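Acetyl xylan esterase (Metagenome, PDB 6XYC) hydrolyses acetyl and feruloyl esters on xylan, acting as a bifunctional carbohydrate esterase of the alpha/beta hydrolase superfamily. Local coordinates at residues 224-229 against 236-241; 10-15 against 105-110; 132-137 against 160-165; 85-90 against 203-208. All coordinates share one frame; numbering follows the deposited sequence.

The four contacts are spread through a single alpha/beta hydrolase fold. Contacts 1, 2 and 3 all reach its central mixed sheet: contact 2 at strand 8-16, contact 3 at strand 164-168 and contact 1 at the neighbouring strand 222-227. Contacts 1 and 2 lie on opposite sides of the chain's centre, their own centres about 33 Å apart. Contact 4 joins the start of helix 89-103 to the short helix 203-208, and the loop it closes encloses contact 3, about 17 Å away between centres. Contact 2 closes before contacts 3 and 1 open, and its segments alternate with those of contact 4. Together they join the sheet to its flanking helices and loops.

Contact 1 of 4, residues 224-229 against 236-241; sequences IIHGDA and CQSVNL
The imidazole of His226 and the hydroxyl of Ser238 meet where strand 224-227 runs roughly antiparallel to helix 236-241 (152° between their directions), their axes 8.5 Å apart at closest approach. His226 ND1 and Ser238 OG share a 2.7 Å hydrogen bond, with the oxygen at the ring edge and close to its plane. Histidine suits the place because its other nitrogen, NE2, donates to the backbone O of Val233, so both polar atoms of a buried ring are used and its rotation is fixed. Serine is small enough to stand close to the strand and still offer a hydroxyl.

Packing is tightest beside this bond. The CG2 branch of Ile224 lies 3.4 Å from Ser238 CB, closer than usual carbon contact, and 3.2 Å from Ser238 OG. With CG1 anti to its carbonyl carbon (chi1 -52°), Ile224 sends its longer branch to Leu241, where CD1 rests 3.8 Å from Leu241 CD2 in an ordinary apolar contact. By contrast, Val239 points away from the strand and is exposed; Asn240 is partly exposed. Asp228 and Ala229, past the strand end, are exposed as well.

Helix 236-248 is the crossover of a beta-alpha-beta unit linking parallel strands 222-227 and 252-257. Cys236, at its start, forms a disulfide with Cys180; Ser238 also touches Phe254 of strand 252-257, and on the other flank Leu241 reaches Asp167 of strand 164-168.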
loop_
_atom_site.group_PDB
_atom_site.type_symbol
_atom_site.label_atom_id
_atom_site.label_comp_id
_atom_site.label_asym_id
_atom_site.label_seq_id
_atom_site.Cartn_x
_atom_site.Cartn_y
_atom_site.Cartn_z
ATOM N N ILE A 224 -10.452 -1.238 5.617
ATOM C CA ILE A 224 -9.976 0.098 5.961
ATOM C C ILE A 224 -10.006 0.230 7.478
ATOM O O ILE A 224 -11.032 -0.054 8.108
ATOM C CB ILE A 224 -10.839 1.193 5.306
ATOM C CG1 ILE A 224 -10.969 0.963 3.800
ATOM C CG2 ILE A 224 -10.260 2.571 5.601
ATOM C CD1 ILE A 224 -12.155 1.672 3.190
ATOM N N ILE A 225 -8.892 0.668 8.059
ATOM C CA ILE A 225 -8.762 0.824 9.503
ATOM C C ILE A 225 -8.236 2.227 9.778
ATOM O O ILE A 225 -7.200 2.623 9.230
ATOM C CB ILE A 225 -7.824 -0.237 10.106
ATOM C CG1 ILE A 225 -8.241 -1.640 9.660
ATOM C CG2 ILE A 225 -7.831 -0.145 11.620
ATOM C CD1 ILE A 225 -7.282 -2.728 10.050
ATOM N N HIS A 226 -8.941 2.975 10.631
ATOM C CA HIS A 226 -8.581 4.365 10.883
ATOM C C HIS A 226 -8.993 4.759 12.291
ATOM O O HIS A 226 -10.123 4.487 12.713
ATOM C CB HIS A 226 -9.237 5.289 9.852
ATOM C CG HIS A 226 -8.474 6.550 9.596
ATOM N ND1 HIS A 226 -8.131 6.964 8.327
ATOM C CD2 HIS A 226 -7.999 7.495 10.442
ATOM C CE1 HIS A 226 -7.466 8.104 8.403
ATOM N NE2 HIS A 226 -7.372 8.448 9.675
ATOM N N GLY A 227 -8.071 5.395 13.012
ATOM C CA GLY A 227 -8.370 5.862 14.356
ATOM C C GLY A 227 -9.170 7.154 14.310
ATOM O O GLY A 227 -8.874 8.069 13.542
ATOM N N ASP A 228 -10.207 7.219 15.144
ATOM C CA ASP A 228 -11.054 8.408 15.157
ATOM C C ASP A 228 -10.411 9.584 15.886
ATOM O O ASP A 228 -11.043 10.640 16.003
ATOM C CB ASP A 228 -12.439 8.076 15.745
ATOM C CG ASP A 228 -12.414 7.780 17.234
ATOM O OD1 ASP A 228 -11.440 8.131 17.930
ATOM O OD2 ASP A 228 -13.420 7.208 17.710
ATOM N N ALA A 229 -9.171 9.436 16.355
ATOM C CA ALA A 229 -8.400 10.551 16.895
ATOM C C ALA A 229 -7.087 10.727 16.141
ATOM O O ALA A 229 -6.110 11.242 16.692
ATOM C CB ALA A 229 -8.125 10.367 18.389
ATOM N N CYS A 236 -11.850 11.365 8.318
ATOM C CA CYS A 236 -12.771 11.595 7.212
ATOM C C CYS A 236 -12.290 10.936 5.927
ATOM O O CYS A 236 -13.107 10.549 5.082
ATOM C CB CYS A 236 -12.955 13.098 6.996
ATOM S SG CYS A 236 -11.437 14.005 6.545
ATOM N N GLN A 237 -10.972 10.790 5.765
ATOM C CA GLN A 237 -10.436 10.178 4.554
ATOM C C GLN A 237 -10.954 8.754 4.374
ATOM O O GLN A 237 -11.356 8.359 3.271
ATOM C CB GLN A 237 -8.908 10.201 4.603
ATOM C CG GLN A 237 -8.312 11.587 4.436
ATOM C CD GLN A 237 -8.285 12.036 2.995
ATOM O OE1 GLN A 237 -7.704 11.366 2.142
ATOM N NE2 GLN A 237 -8.904 13.171 2.714
ATOM N N SER A 238 -10.958 7.965 5.451
ATOM C CA SER A 238 -11.434 6.588 5.361
ATOM C C SER A 238 -12.957 6.504 5.328
ATOM O O SER A 238 -13.509 5.613 4.668
ATOM C CB SER A 238 -10.881 5.770 6.527
ATOM O OG SER A 238 -9.477 5.595 6.397
ATOM N N VAL A 239 -13.652 7.400 6.036
ATOM C CA VAL A 239 -15.102 7.497 5.882
ATOM C C VAL A 239 -15.446 7.703 4.412
ATOM O O VAL A 239 -16.308 7.018 3.848
ATOM C CB VAL A 239 -15.658 8.639 6.751
ATOM C CG1 VAL A 239 -17.112 8.887 6.417
ATOM C CG2 VAL A 239 -15.482 8.321 8.231
ATOM N N ASN A 240 -14.749 8.640 3.766
ATOM C CA ASN A 240 -15.021 8.942 2.367
ATOM C C ASN A 240 -14.722 7.743 1.473
ATOM O O ASN A 240 -15.492 7.441 0.554
ATOM C CB ASN A 240 -14.202 10.157 1.932
ATOM C CG ASN A 240 -14.645 11.437 2.619
ATOM O OD1 ASN A 240 -15.685 11.475 3.276
ATOM N ND2 ASN A 240 -13.852 12.492 2.470
ATOM N N LEU A 241 -13.612 7.046 1.722
ATOM C CA LEU A 241 -13.280 5.891 0.899
ATOM C C LEU A 241 -14.347 4.809 1.013
ATOM O O LEU A 241 -14.747 4.218 0.005
ATOM C CB LEU A 241 -11.910 5.334 1.294
ATOM C CG LEU A 241 -11.326 4.260 0.371
ATOM C CD1 LEU A 241 -11.214 4.776 -1.063
ATOM C CD2 LEU A 241 -9.966 3.799 0.870
#

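Contact 2 of 4, residues 10-15 against 105-110; sequences TSWTNV and AAKYNI
With chi1 of -64° for Trp12 and -63° for Tyr108, each ring carbon CG stands anti to its own carbonyl carbon, and the two aromatic side chains swing into each other from strand 10-13 and from the turn after helix 89-103. They form a T-shaped pair. Tyr108 presents an edge to one face of the indole, its CD1 over the ring centre and 3.4 Å from Trp12 CD2. The centroid of the Tyr108 ring is 4.7 Å from that of the indole's six-membered ring, and the planes stand at 82°, so the slightly positive ring hydrogens of tyrosine point into the electron-rich indole. Tryptophan suits this partly exposed place through the broad face it offers to the tyrosine; Thr10 CG2 lies against the opposite face, toward the rim.

Lys107 adds a looser flank: bent in mid-chain, it brings CE to 4.0 Å from Trp12 NE1, obliquely to the ring. Nearer the backbone, its CG covers a face of the Tyr108 ring. The phenol end meets Val15, whose CG1 comes within 3.5 Å of Tyr108 OH. That hydroxyl is hydrogen-bonded to the hydroxyl of Tyr100 in helix 89-103, which lets a polar tip sit in a largely buried site.

The turn carrying Tyr108 is held by Ala105 O, which accepts from both Tyr108 N and Ile110 N. Across the contact, Asn14 and Val15 face Leu27 in a G1 beta bulge on an antiparallel strand pair of the alpha/beta hydrolase sheet.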
loop_
_atom_site.group_PDB
_atom_site.type_symbol
_atom_site.label_atom_id
_atom_site.label_comp_id
_atom_site.label_asym_id
_atom_site.label_seq_id
_atom_site.Cartn_x
_atom_site.Cartn_y
_atom_site.Cartn_z
ATOM N N THR A 10 12.773 -18.189 7.231
ATOM C CA THR A 10 13.614 -17.850 6.095
ATOM C C THR A 10 13.474 -16.358 5.849
ATOM O O THR A 10 12.373 -15.808 5.950
ATOM C CB THR A 10 13.206 -18.636 4.847
ATOM O OG1 THR A 10 13.117 -20.029 5.160
ATOM C CG2 THR A 10 14.214 -18.442 3.738
ATOM N N SER A 11 14.591 -15.707 5.538
ATOM C CA SER A 11 14.570 -14.299 5.192
ATOM C C SER A 11 15.547 -14.052 4.056
ATOM O O SER A 11 16.642 -14.621 4.023
ATOM C CB SER A 11 14.930 -13.411 6.392
ATOM O OG SER A 11 16.271 -13.608 6.803
ATOM N N TRP A 12 15.116 -13.231 3.104
ATOM C CA TRP A 12 15.994 -12.597 2.131
ATOM C C TRP A 12 15.848 -11.097 2.346
ATOM O O TRP A 12 14.736 -10.569 2.245
ATOM C CB TRP A 12 15.618 -12.954 0.695
ATOM C CG TRP A 12 15.740 -14.394 0.284
ATOM C CD1 TRP A 12 16.804 -14.984 -0.344
ATOM C CD2 TRP A 12 14.738 -15.408 0.413
ATOM N NE1 TRP A 12 16.529 -16.308 -0.592
ATOM C CE2 TRP A 12 15.270 -16.594 -0.134
ATOM C CE3 TRP A 12 13.446 -15.432 0.950
ATOM C CZ2 TRP A 12 14.552 -17.789 -0.163
ATOM C CZ3 TRP A 12 12.736 -16.621 0.925
ATOM C CH2 TRP A 12 13.293 -17.786 0.374
ATOM N N THR A 13 16.945 -10.407 2.653
ATOM C CA THR A 13 16.871 -8.964 2.827
ATOM C C THR A 13 17.644 -8.246 1.729
ATOM O O THR A 13 18.639 -8.757 1.202
ATOM C CB THR A 13 17.388 -8.528 4.207
ATOM O OG1 THR A 13 18.695 -9.062 4.444
ATOM C CG2 THR A 13 16.431 -9.001 5.295
ATOM N N ASN A 14 17.146 -7.059 1.372
ATOM C CA ASN A 14 17.780 -6.200 0.370
ATOM C C ASN A 14 17.911 -6.916 -0.975
ATOM O O ASN A 14 18.984 -6.980 -1.580
ATOM C CB ASN A 14 19.128 -5.696 0.880
ATOM C CG ASN A 14 18.966 -4.646 1.963
ATOM O OD1 ASN A 14 18.315 -3.625 1.752
ATOM N ND2 ASN A 14 19.537 -4.901 3.133
ATOM N N VAL A 15 16.785 -7.448 -1.437
ATOM C CA VAL A 15 16.649 -7.996 -2.779
ATOM C C VAL A 15 16.141 -6.878 -3.676
ATOM O O VAL A 15 15.084 -6.293 -3.414
ATOM C CB VAL A 15 15.689 -9.193 -2.784
ATOM C CG1 VAL A 15 15.470 -9.688 -4.192
ATOM C CG2 VAL A 15 16.222 -10.298 -1.873
ATOM N N ALA A 105 7.903 -16.051 -7.571
ATOM C CA ALA A 105 7.280 -16.678 -6.410
ATOM C C ALA A 105 7.894 -18.038 -6.104
ATOM O O ALA A 105 8.220 -18.341 -4.950
ATOM C CB ALA A 105 5.774 -16.814 -6.644
ATOM N N ALA A 106 8.059 -18.876 -7.130
ATOM C CA ALA A 106 8.571 -20.223 -6.903
ATOM C C ALA A 106 9.929 -20.194 -6.212
ATOM O O ALA A 106 10.179 -20.973 -5.285
ATOM C CB ALA A 106 8.666 -20.977 -8.228
ATOM N N LYS A 107 10.821 -19.306 -6.652
ATOM C CA LYS A 107 12.154 -19.232 -6.065
ATOM C C LYS A 107 12.096 -18.951 -4.568
ATOM O O LYS A 107 13.001 -19.353 -3.829
ATOM C CB LYS A 107 12.973 -18.155 -6.782
ATOM C CG LYS A 107 14.044 -17.468 -5.944
ATOM C CD LYS A 107 15.151 -18.418 -5.515
ATOM C CE LYS A 107 15.726 -18.007 -4.167
ATOM N NZ LYS A 107 16.638 -19.027 -3.586
ATOM N N TYR A 108 11.053 -18.266 -4.099
ATOM C CA TYR A 108 10.938 -17.890 -2.695
ATOM C C TYR A 108 9.912 -18.733 -1.944
ATOM O O TYR A 108 9.545 -18.389 -0.814
ATOM C CB TYR A 108 10.596 -16.401 -2.591
ATOM C CG TYR A 108 11.679 -15.492 -3.150
ATOM C CD1 TYR A 108 12.890 -15.347 -2.490
ATOM C CD2 TYR A 108 11.491 -14.780 -4.333
ATOM C CE1 TYR A 108 13.882 -14.525 -2.990
ATOM C CE2 TYR A 108 12.481 -13.951 -4.840
ATOM C CZ TYR A 108 13.676 -13.830 -4.160
ATOM O OH TYR A 108 14.666 -13.011 -4.658
ATOM N N ASN A 109 9.457 -19.839 -2.536
ATOM C CA ASN A 109 8.444 -20.702 -1.927
ATOM C C ASN A 109 7.136 -19.954 -1.698
ATOM O O ASN A 109 6.429 -20.205 -0.719
ATOM C CB ASN A 109 8.942 -21.305 -0.611
ATOM C CG ASN A 109 10.177 -22.147 -0.792
ATOM O OD1 ASN A 109 10.520 -22.546 -1.905
ATOM N ND2 ASN A 109 10.852 -22.438 0.311
ATOM N N ILE A 110 6.816 -19.024 -2.589
ATOM C CA ILE A 110 5.605 -18.219 -2.483
ATOM C C ILE A 110 4.552 -18.792 -3.420
ATOM O O ILE A 110 4.851 -19.151 -4.567
ATOM C CB ILE A 110 5.891 -16.737 -2.797
ATOM C CG1 ILE A 110 6.681 -16.107 -1.646
ATOM C CG2 ILE A 110 4.586 -15.997 -3.026
ATOM C CD1 ILE A 110 7.327 -14.793 -1.987
#

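Contact 3 of 4, residues 132-137 against 160-165; sequences VTNGVK and SHVDAV
The amide of Asn134 and the imidazole of His161 stand almost perpendicular, 84° apart, where the amide passes His161 toward the backbone of Val162. Amide carbon Asn134 CG lies 3.6 Å from His161 CB, while Asn134 ND2 lies at the edge of the ring, near its plane. Also at the edge, NE2 donates to Asp163 OD2, which is met from above the carboxylate plane.

Both ends of the Asn134 amide grip one residue. Its ND2 donates to Val162 O over 2.8 Å, in the carbonyl plane and nearly in the amide plane, with an N-H...O angle of 164°. In return Val162 N donates to Asn134 OD1 over 2.9 Å, tilted from the plane of the side-chain carbonyl. Asparagine suits this task, having an N-H donor group and a carbonyl acceptor side by side, and the paired bonds hold its amide against rotation.

Two waters extend the contact. One lies 3.0 Å from Asn134 OD1 and 2.7 Å from Ser160 O; the other accepts from Gly135 N and donates to Ser160 OG, a hydroxyl also bonded to Glu149. Asn134 and Gly135 are the central pair of a type II turn from Thr133 to Val136, Gly135 taking the positive phi expected at its third position. The side-chain amide thus takes the place of a backbone partner for Val162, joining the turn after helix 122-131 to the lead-in of strand 164-168 of the central alpha/beta hydrolase sheet.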
loop_
_atom_site.group_PDB
_atom_site.type_symbol
_atom_site.label_atom_id
_atom_site.label_comp_id
_atom_site.label_asym_id
_atom_site.label_seq_id
_atom_site.Cartn_x
_atom_site.Cartn_y
_atom_site.Cartn_z
ATOM N N VAL A 132 -7.000 -0.197 -6.793
ATOM C CA VAL A 132 -7.948 0.415 -7.721
ATOM C C VAL A 132 -7.397 0.497 -9.132
ATOM O O VAL A 132 -8.056 1.070 -10.004
ATOM C CB VAL A 132 -8.396 1.811 -7.251
ATOM C CG1 VAL A 132 -9.087 1.721 -5.884
ATOM C CG2 VAL A 132 -7.227 2.775 -7.217
ATOM N N THR A 133 -6.208 -0.063 -9.396
ATOM C CA THR A 133 -5.632 -0.007 -10.736
ATOM C C THR A 133 -5.160 -1.378 -11.210
ATOM O O THR A 133 -4.248 -1.473 -12.033
ATOM C CB THR A 133 -4.488 1.006 -10.797
ATOM O OG1 THR A 133 -3.484 0.671 -9.837
ATOM C CG2 THR A 133 -4.993 2.418 -10.523
ATOM N N ASN A 134 -5.762 -2.451 -10.701
ATOM C CA ASN A 134 -5.553 -3.765 -11.299
ATOM C C ASN A 134 -5.859 -3.698 -12.791
ATOM O O ASN A 134 -6.971 -3.334 -13.187
ATOM C CB ASN A 134 -6.445 -4.814 -10.628
ATOM C CG ASN A 134 -5.871 -5.336 -9.316
ATOM O OD1 ASN A 134 -4.750 -5.009 -8.930
ATOM N ND2 ASN A 134 -6.646 -6.173 -8.631
ATOM N N GLY A 135 -4.874 -4.037 -13.622
ATOM C CA GLY A 135 -5.078 -4.057 -15.059
ATOM C C GLY A 135 -5.092 -2.704 -15.732
ATOM O O GLY A 135 -5.439 -2.619 -16.918
ATOM N N VAL A 136 -4.706 -1.647 -15.025
ATOM C CA VAL A 136 -4.763 -0.280 -15.532
ATOM C C VAL A 136 -3.345 0.179 -15.842
ATOM O O VAL A 136 -2.470 0.141 -14.968
ATOM C CB VAL A 136 -5.441 0.664 -14.523
ATOM C CG1 VAL A 136 -5.242 2.122 -14.939
ATOM C CG2 VAL A 136 -6.918 0.323 -14.389
ATOM N N LYS A 137 -3.120 0.621 -17.082
ATOM C CA LYS A 137 -1.799 1.074 -17.498
ATOM C C LYS A 137 -1.593 2.560 -17.235
ATOM O O LYS A 137 -0.545 2.964 -16.723
ATOM C CB LYS A 137 -1.577 0.774 -18.988
ATOM C CG LYS A 137 -0.201 0.206 -19.323
ATOM C CD LYS A 137 0.903 1.223 -19.109
ATOM C CE LYS A 137 2.278 0.577 -19.223
ATOM N NZ LYS A 137 3.396 1.571 -19.207
ATOM N N SER A 160 0.576 -7.375 -12.490
ATOM C CA SER A 160 0.854 -6.563 -11.314
ATOM C C SER A 160 -0.362 -6.409 -10.408
ATOM O O SER A 160 -0.380 -5.519 -9.551
ATOM C CB SER A 160 1.364 -5.189 -11.737
ATOM O OG SER A 160 0.363 -4.467 -12.438
ATOM N N HIS A 161 -1.370 -7.266 -10.566
ATOM C CA HIS A 161 -2.612 -7.141 -9.815
ATOM C C HIS A 161 -2.442 -7.645 -8.384
ATOM O O HIS A 161 -1.587 -8.488 -8.093
ATOM C CB HIS A 161 -3.730 -7.911 -10.521
ATOM C CG HIS A 161 -3.886 -9.325 -10.053
ATOM N ND1 HIS A 161 -3.220 -10.381 -10.638
ATOM C CD2 HIS A 161 -4.645 -9.856 -9.065
ATOM C CE1 HIS A 161 -3.558 -11.502 -10.025
ATOM N NE2 HIS A 161 -4.418 -11.210 -9.064
ATOM N N VAL A 162 -3.250 -7.086 -7.485
ATOM C CA VAL A 162 -3.322 -7.513 -6.096
ATOM C C VAL A 162 -4.710 -8.081 -5.843
ATOM O O VAL A 162 -5.686 -7.688 -6.488
ATOM C CB VAL A 162 -3.015 -6.363 -5.109
ATOM C CG1 VAL A 162 -1.546 -5.957 -5.195
ATOM C CG2 VAL A 162 -3.925 -5.175 -5.376
ATOM N N ASP A 163 -4.801 -8.996 -4.876
ATOM C CA ASP A 163 -6.034 -9.742 -4.650
ATOM C C ASP A 163 -6.872 -9.212 -3.494
ATOM O O ASP A 163 -8.066 -9.536 -3.419
ATOM C CB ASP A 163 -5.730 -11.219 -4.393
ATOM C CG ASP A 163 -5.107 -11.901 -5.588
ATOM O OD1 ASP A 163 -3.962 -12.376 -5.473
ATOM O OD2 ASP A 163 -5.763 -11.963 -6.646
ATOM N N ALA A 164 -6.284 -8.413 -2.607
ATOM C CA ALA A 164 -6.984 -7.861 -1.454
ATOM C C ALA A 164 -6.123 -6.750 -0.880
ATOM O O ALA A 164 -4.897 -6.751 -1.048
ATOM C CB ALA A 164 -7.264 -8.935 -0.395
ATOM N N VAL A 165 -6.766 -5.802 -0.209
ATOM C CA VAL A 165 -6.089 -4.612 0.289
ATOM C C VAL A 165 -6.495 -4.382 1.735
ATOM O O VAL A 165 -7.673 -4.504 2.084
ATOM C CB VAL A 165 -6.423 -3.367 -0.556
ATOM C CG1 VAL A 165 -5.757 -2.124 0.039
ATOM C CG2 VAL A 165 -6.017 -3.569 -2.010
HETATM O O HOH W 1 -2.099 -3.664 -8.727
HETATM O O HOH W 2 -2.374 -4.795 -12.442
#

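Contact 4 of 4, residues 85-90 against 203-208; sequences AIWPAQ and PDWVKL
Trp87 NE1 reaches Leu208 O, the carbonyl of the last residue of helix 203-208, in a 2.8 Å hydrogen bond. The bond is bent, with an N-H...O angle of 131°: the donor stands above the carbonyl plane and the oxygen is tilted from the indole plane. Beside it, Trp205 turns the edge of its six-membered ring to the other segment, CZ3 being 3.7 Å from Trp87 O and 4.2 Å from Trp87 CB. Ile86 CD1 completes this layer, 4.2 Å from Trp205 CH2.

Trp87 reaches this far because CG is anti to its backbone N (chi1 -167°), which carries the indole out toward the helix end. The ring is hemmed in by Phe129, edge to face, and by His125, while Pro88 CB lies over the rim of one face. The peptide before Pro88 is cis, and this proline is the N-cap residue of helix 89-103. Behind it, Gln90 NE2 bonds to Ala85 O over 2.8 Å, tying the first helical turn back to Ala85, and also to Arg80 O. On the partner side, Leu208 and Trp205 both rest on Leu144 of the small hairpin.

Tryptophan suits the joint since one residue supplies a large apolar surface and a single N-H. That N-H gives a buried side chain a polar link to a helix-terminal carbonyl, while the other contacts are van der Waals, mostly between apolar atoms.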
loop_
_atom_site.group_PDB
_atom_site.type_symbol
_atom_site.label_atom_id
_atom_site.label_comp_id
_atom_site.label_asym_id
_atom_site.label_seq_id
_atom_site.Cartn_x
_atom_site.Cartn_y
_atom_site.Cartn_z
ATOM N N ALA A 85 11.859 11.660 -6.884
ATOM C CA ALA A 85 11.079 11.360 -8.077
ATOM C C ALA A 85 9.628 11.686 -7.771
ATOM O O ALA A 85 9.109 11.257 -6.737
ATOM C CB ALA A 85 11.214 9.892 -8.483
ATOM N N ILE A 86 8.966 12.425 -8.661
ATOM C CA ILE A 86 7.592 12.824 -8.375
ATOM C C ILE A 86 6.640 11.756 -8.899
ATOM O O ILE A 86 7.046 10.847 -9.631
ATOM C CB ILE A 86 7.258 14.214 -8.953
ATOM C CG1 ILE A 86 7.307 14.232 -10.476
ATOM C CG2 ILE A 86 8.204 15.264 -8.378
ATOM C CD1 ILE A 86 6.598 15.416 -11.086
ATOM N N TRP A 87 5.380 11.845 -8.492
ATOM C CA TRP A 87 4.342 10.952 -8.982
ATOM C C TRP A 87 4.408 10.865 -10.505
ATOM O O TRP A 87 4.575 11.891 -11.173
ATOM C CB TRP A 87 2.979 11.485 -8.525
ATOM C CG TRP A 87 1.808 10.572 -8.653
ATOM C CD1 TRP A 87 0.763 10.716 -9.509
ATOM C CD2 TRP A 87 1.526 9.417 -7.858
ATOM N NE1 TRP A 87 -0.147 9.707 -9.316
ATOM C CE2 TRP A 87 0.296 8.894 -8.304
ATOM C CE3 TRP A 87 2.199 8.768 -6.817
ATOM C CZ2 TRP A 87 -0.276 7.749 -7.749
ATOM C CZ3 TRP A 87 1.631 7.629 -6.273
ATOM C CH2 TRP A 87 0.409 7.128 -6.743
ATOM N N PRO A 88 4.240 9.671 -11.095
ATOM C CA PRO A 88 3.835 8.398 -10.473
ATOM C C PRO A 88 4.960 7.415 -10.122
ATOM O O PRO A 88 4.720 6.209 -10.110
ATOM C CB PRO A 88 2.953 7.776 -11.549
ATOM C CG PRO A 88 3.655 8.221 -12.861
ATOM C CD PRO A 88 4.297 9.572 -12.568
ATOM N N ALA A 89 6.158 7.929 -9.841
ATOM C CA ALA A 89 7.269 7.044 -9.513
ATOM C C ALA A 89 6.874 6.038 -8.438
ATOM O O ALA A 89 7.176 4.845 -8.547
ATOM C CB ALA A 89 8.476 7.865 -9.056
ATOM N N GLN A 90 6.171 6.500 -7.404
ATOM C CA GLN A 90 5.936 5.663 -6.235
ATOM C C GLN A 90 5.024 4.481 -6.547
ATOM O O GLN A 90 5.257 3.369 -6.054
ATOM C CB GLN A 90 5.355 6.518 -5.111
ATOM C CG GLN A 90 6.351 7.483 -4.477
ATOM C CD GLN A 90 6.660 8.679 -5.354
ATOM O OE1 GLN A 90 5.842 9.088 -6.175
ATOM N NE2 GLN A 90 7.853 9.242 -5.191
ATOM N N PRO A 203 -6.067 20.632 -9.831
ATOM C CA PRO A 203 -7.116 19.607 -9.698
ATOM C C PRO A 203 -6.803 18.320 -10.442
ATOM O O PRO A 203 -7.238 17.242 -10.013
ATOM C CB PRO A 203 -8.375 20.290 -10.264
ATOM C CG PRO A 203 -8.016 21.732 -10.497
ATOM C CD PRO A 203 -6.514 21.811 -10.591
ATOM N N ASP A 204 -6.066 18.394 -11.554
ATOM C CA ASP A 204 -5.733 17.178 -12.291
ATOM C C ASP A 204 -4.714 16.337 -11.534
ATOM O O ASP A 204 -4.865 15.116 -11.433
ATOM C CB ASP A 204 -5.215 17.542 -13.681
ATOM C CG ASP A 204 -6.286 18.179 -14.547
ATOM O OD1 ASP A 204 -7.444 17.720 -14.490
ATOM O OD2 ASP A 204 -5.961 19.131 -15.282
ATOM N N TRP A 205 -3.675 16.967 -10.986
ATOM C CA TRP A 205 -2.709 16.237 -10.171
ATOM C C TRP A 205 -3.382 15.639 -8.943
ATOM O O TRP A 205 -3.169 14.469 -8.608
ATOM C CB TRP A 205 -1.561 17.161 -9.764
ATOM C CG TRP A 205 -0.509 17.303 -10.823
ATOM C CD1 TRP A 205 -0.306 18.378 -11.640
ATOM C CD2 TRP A 205 0.484 16.333 -11.183
ATOM N NE1 TRP A 205 0.752 18.138 -12.482
ATOM C CE2 TRP A 205 1.251 16.889 -12.224
ATOM C CE3 TRP A 205 0.798 15.049 -10.726
ATOM C CZ2 TRP A 205 2.313 16.212 -12.812
ATOM C CZ3 TRP A 205 1.851 14.374 -11.316
ATOM C CH2 TRP A 205 2.597 14.958 -12.347
ATOM N N VAL A 206 -4.219 16.430 -8.265
ATOM C CA VAL A 206 -4.866 15.946 -7.050
ATOM C C VAL A 206 -5.748 14.746 -7.360
ATOM O O VAL A 206 -5.811 13.788 -6.583
ATOM C CB VAL A 206 -5.667 17.073 -6.374
ATOM C CG1 VAL A 206 -6.534 16.507 -5.248
ATOM C CG2 VAL A 206 -4.735 18.144 -5.837
ATOM N N LYS A 207 -6.440 14.774 -8.501
ATOM C CA LYS A 207 -7.279 13.637 -8.863
ATOM C C LYS A 207 -6.434 12.390 -9.094
ATOM O O LYS A 207 -6.814 11.288 -8.681
ATOM C CB LYS A 207 -8.109 13.942 -10.111
ATOM C CG LYS A 207 -9.103 12.832 -10.448
ATOM C CD LYS A 207 -9.854 13.071 -11.748
ATOM C CE LYS A 207 -10.985 12.052 -11.898
ATOM N NZ LYS A 207 -11.578 12.029 -13.258
ATOM N N LEU A 208 -5.279 12.548 -9.744
ATOM C CA LEU A 208 -4.474 11.407 -10.164
ATOM C C LEU A 208 -3.588 10.846 -9.058
ATOM O O LEU A 208 -2.989 9.785 -9.257
ATOM C CB LEU A 208 -3.605 11.786 -11.361
ATOM C CG LEU A 208 -4.363 12.117 -12.649
ATOM C CD1 LEU A 208 -3.422 12.491 -13.761
ATOM C CD2 LEU A 208 -5.251 10.926 -13.052
#